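450aa long hypothetical fmu protein (Pyrococcus horikoshii, PDB 2YXL) is an RsmB/NOP-family protein that binds the S-adenosylmethionine analogue sinefungin and probably methylates RNA cytosines at carbon 5. Local coordinates at residues G383-T389 with F441-E447. Residues are numbered along the deposited sequence; the frame is centred on the assembly and turned at random.
Sequences GRLLYTT and FFYALLE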
loop_
_atom_site.group_PDB
_atom_site.type_symbol
_atom_site.label_atom_id
_atom_site.label_comp_id
_atom_site.label_asym_id
_atom_site.label_seq_id
_atom_site.Cartn_x
_atom_site.Cartn_y
_atom_site.Cartn_z
ATOM N N GLY A 383 7.143 29.629 -8.407
ATOM C CA GLY A 383 6.858 28.196 -8.398
ATOM C C GLY A 383 5.885 27.685 -7.352
ATOM O O GLY A 383 5.407 28.446 -6.508
ATOM N N ARG A 384 5.603 26.382 -7.413
ATOM C CA ARG A 384 4.665 25.727 -6.498
ATOM C C ARG A 384 5.212 24.429 -5.904
ATOM O O ARG A 384 5.943 23.687 -6.558
ATOM C CB ARG A 384 3.324 25.455 -7.188
ATOM C CG ARG A 384 2.453 26.691 -7.375
ATOM C CD ARG A 384 1.044 26.325 -7.800
ATOM N NE ARG A 384 0.187 27.503 -7.932
ATOM C CZ ARG A 384 -1.126 27.462 -8.141
ATOM N NH1 ARG A 384 -1.756 26.297 -8.241
ATOM N NH2 ARG A 384 -1.816 28.588 -8.246
ATOM N N LEU A 385 4.838 24.168 -4.654
ATOM C CA LEU A 385 5.233 22.963 -3.946
ATOM C C LEU A 385 3.976 22.206 -3.530
ATOM O O LEU A 385 3.073 22.785 -2.922
ATOM C CB LEU A 385 6.048 23.329 -2.696
ATOM C CG LEU A 385 6.999 22.333 -2.007
ATOM C CD1 LEU A 385 7.465 22.897 -0.675
ATOM C CD2 LEU A 385 6.404 20.954 -1.792
ATOM N N LEU A 386 3.908 20.921 -3.864
ATOM C CA LEU A 386 2.850 20.068 -3.332
ATOM C C LEU A 386 3.426 19.027 -2.390
ATOM O O LEU A 386 4.341 18.282 -2.746
ATOM C CB LEU A 386 2.026 19.397 -4.438
ATOM C CG LEU A 386 0.963 18.385 -3.973
ATOM C CD1 LEU A 386 -0.201 19.039 -3.222
ATOM C CD2 LEU A 386 0.448 17.567 -5.145
ATOM N N TYR A 387 2.884 19.005 -1.178
ATOM C CA TYR A 387 3.258 18.024 -0.182
ATOM C C TYR A 387 2.110 17.030 -0.024
ATOM O O TYR A 387 0.960 17.422 0.196
ATOM C CB TYR A 387 3.572 18.726 1.141
ATOM C CG TYR A 387 3.873 17.808 2.303
ATOM C CD1 TYR A 387 5.155 17.289 2.498
ATOM C CD2 TYR A 387 2.882 17.480 3.226
ATOM C CE1 TYR A 387 5.441 16.456 3.581
ATOM C CE2 TYR A 387 3.156 16.646 4.311
ATOM C CZ TYR A 387 4.435 16.141 4.480
ATOM O OH TYR A 387 4.697 15.312 5.546
ATOM N N THR A 388 2.424 15.747 -0.168
ATOM C CA THR A 388 1.437 14.691 0.033
ATOM C C THR A 388 2.020 13.553 0.843
ATOM O O THR A 388 3.213 13.259 0.748
ATOM C CB THR A 388 0.893 14.094 -1.299
ATOM O OG1 THR A 388 1.967 13.529 -2.061
ATOM C CG2 THR A 388 0.165 15.133 -2.129
ATOM N N THR A 389 1.165 12.940 1.656
ATOM C CA THR A 389 1.438 11.648 2.273
ATOM C C THR A 389 0.209 10.761 2.086
ATOM O O THR A 389 -0.892 11.253 1.809
ATOM C CB THR A 389 1.717 11.760 3.793
ATOM O OG1 THR A 389 0.490 12.013 4.492
ATOM C CG2 THR A 389 2.735 12.863 4.104
ATOM N N PHE A 441 -5.412 9.987 2.384
ATOM C CA PHE A 441 -4.423 10.812 1.699
ATOM C C PHE A 441 -4.469 12.259 2.177
ATOM O O PHE A 441 -5.488 12.716 2.702
ATOM C CB PHE A 441 -4.670 10.755 0.192
ATOM C CG PHE A 441 -3.419 10.722 -0.638
ATOM C CD1 PHE A 441 -2.949 11.875 -1.256
ATOM C CD2 PHE A 441 -2.723 9.533 -0.819
ATOM C CE1 PHE A 441 -1.800 11.848 -2.039
ATOM C CE2 PHE A 441 -1.570 9.491 -1.600
ATOM C CZ PHE A 441 -1.106 10.655 -2.210
ATOM N N PHE A 442 -3.360 12.971 1.991
ATOM C CA PHE A 442 -3.257 14.367 2.397
ATOM C C PHE A 442 -2.590 15.196 1.312
ATOM O O PHE A 442 -1.636 14.747 0.679
ATOM C CB PHE A 442 -2.485 14.483 3.709
ATOM C CG PHE A 442 -2.341 15.896 4.208
ATOM C CD1 PHE A 442 -3.414 16.549 4.812
ATOM C CD2 PHE A 442 -1.130 16.571 4.081
ATOM C CE1 PHE A 442 -3.285 17.845 5.276
ATOM C CE2 PHE A 442 -0.990 17.871 4.544
ATOM C CZ PHE A 442 -2.072 18.510 5.141
ATOM N N TYR A 443 -3.110 16.406 1.110
ATOM C CA TYR A 443 -2.620 17.327 0.086
ATOM C C TYR A 443 -2.363 18.706 0.686
ATOM O O TYR A 443 -3.207 19.244 1.414
ATOM C CB TYR A 443 -3.646 17.480 -1.048
ATOM C CG TYR A 443 -4.162 16.190 -1.643
ATOM C CD1 TYR A 443 -5.147 15.448 -0.993
ATOM C CD2 TYR A 443 -3.689 15.729 -2.873
ATOM C CE1 TYR A 443 -5.631 14.273 -1.534
ATOM C CE2 TYR A 443 -4.170 14.551 -3.428
ATOM C CZ TYR A 443 -5.143 13.830 -2.751
ATOM O OH TYR A 443 -5.630 12.660 -3.275
ATOM N N ALA A 444 -1.205 19.282 0.370
ATOM C CA ALA A 444 -0.902 20.662 0.737
ATOM C C ALA A 444 -0.178 21.354 -0.405
ATOM O O ALA A 444 0.970 21.022 -0.712
ATOM C CB ALA A 444 -0.074 20.710 1.999
ATOM N N LEU A 445 -0.861 22.302 -1.042
ATOM C CA LEU A 445 -0.286 23.047 -2.153
ATOM C C LEU A 445 0.254 24.392 -1.671
ATOM O O LEU A 445 -0.438 25.153 -0.990
ATOM C CB LEU A 445 -1.300 23.225 -3.292
ATOM C CG LEU A 445 -0.786 23.751 -4.641
ATOM C CD1 LEU A 445 0.210 22.787 -5.292
ATOM C CD2 LEU A 445 -1.944 24.042 -5.589
ATOM N N LEU A 446 1.500 24.665 -2.040
ATOM C CA LEU A 446 2.237 25.813 -1.536
ATOM C C LEU A 446 2.882 26.553 -2.696
ATOM O O LEU A 446 3.337 25.931 -3.653
ATOM C CB LEU A 446 3.319 25.341 -0.555
ATOM C CG LEU A 446 2.869 24.379 0.554
ATOM C CD1 LEU A 446 3.947 23.353 0.894
ATOM C CD2 LEU A 446 2.418 25.147 1.789
ATOM N N GLU A 447 2.907 27.880 -2.618
ATOM C CA GLU A 447 3.667 28.677 -3.578
ATOM C C GLU A 447 4.408 29.818 -2.894
ATOM O O GLU A 447 3.971 30.321 -1.855
ATOM C CB GLU A 447 2.778 29.191 -4.723
ATOM C CG GLU A 447 1.892 30.395 -4.412
ATOM C CD GLU A 447 1.430 31.126 -5.669
ATOM O OE1 GLU A 447 1.064 32.318 -5.568
ATOM O OE2 GLU A 447 1.436 30.517 -6.762
#
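Y387 N donates to A444 O at 2.8 Å and A444 N bonds back to Y387 O, a reciprocal exchange that illustrates how antiparallel strands are joined. L385 and L446 exchange a similar pair of backbone hydrogen bonds. Farther along, T389 O accepts a hydrogen bond from F442 N at 3.0 Å; the same oxygen also sits in contact over the centre of one face of the F441 ring, 3.5 Å above its plane. Successive side chains along each strand point to alternate faces of the sheet.

On the face carrying L385, Y387, F442, A444 and L446, the leucines lie side by side, and CD1 of L385 meets CD1 of L446 at 3.9 Å. The Y387 and F442 rings meet through their edges, CD2 to CE2. Helix 398-407 packs against this layer, while the Y387 hydroxyl is bonded to E396 O.

The opposite face holds L386 and L445, whose CD1 reaches L386 CB at 3.9 Å. At its partly exposed end, R384 is extended from CG to NE and brings NE 3.5 Å from E447 OE2, a long, weak salt bridge whose guanidinium and carboxylate planes stand 72° apart. At the other end, T388 CB lies 3.6 Å from F441 CE1. T388 OG1, between the backbone N and the carbonyl carbon (chi1 60°), hydrogen-bonds OD1 of D337, a predicted S-adenosylmethionine-binding residue, while CG2 meets the F441 and Y443 side chains. Helix 246-255 covers F441 and Y443.

Strand 383-389 also pairs in parallel with 331-337, and 441-447 pairs antiparallel with 412-413 as well. Strand 441-447 is thus inserted between 383-389 and 412-413, the reversed strand characteristic of the Rossmann-like class I methyltransferase fold, its T388-F441 end close to the sinefungin site.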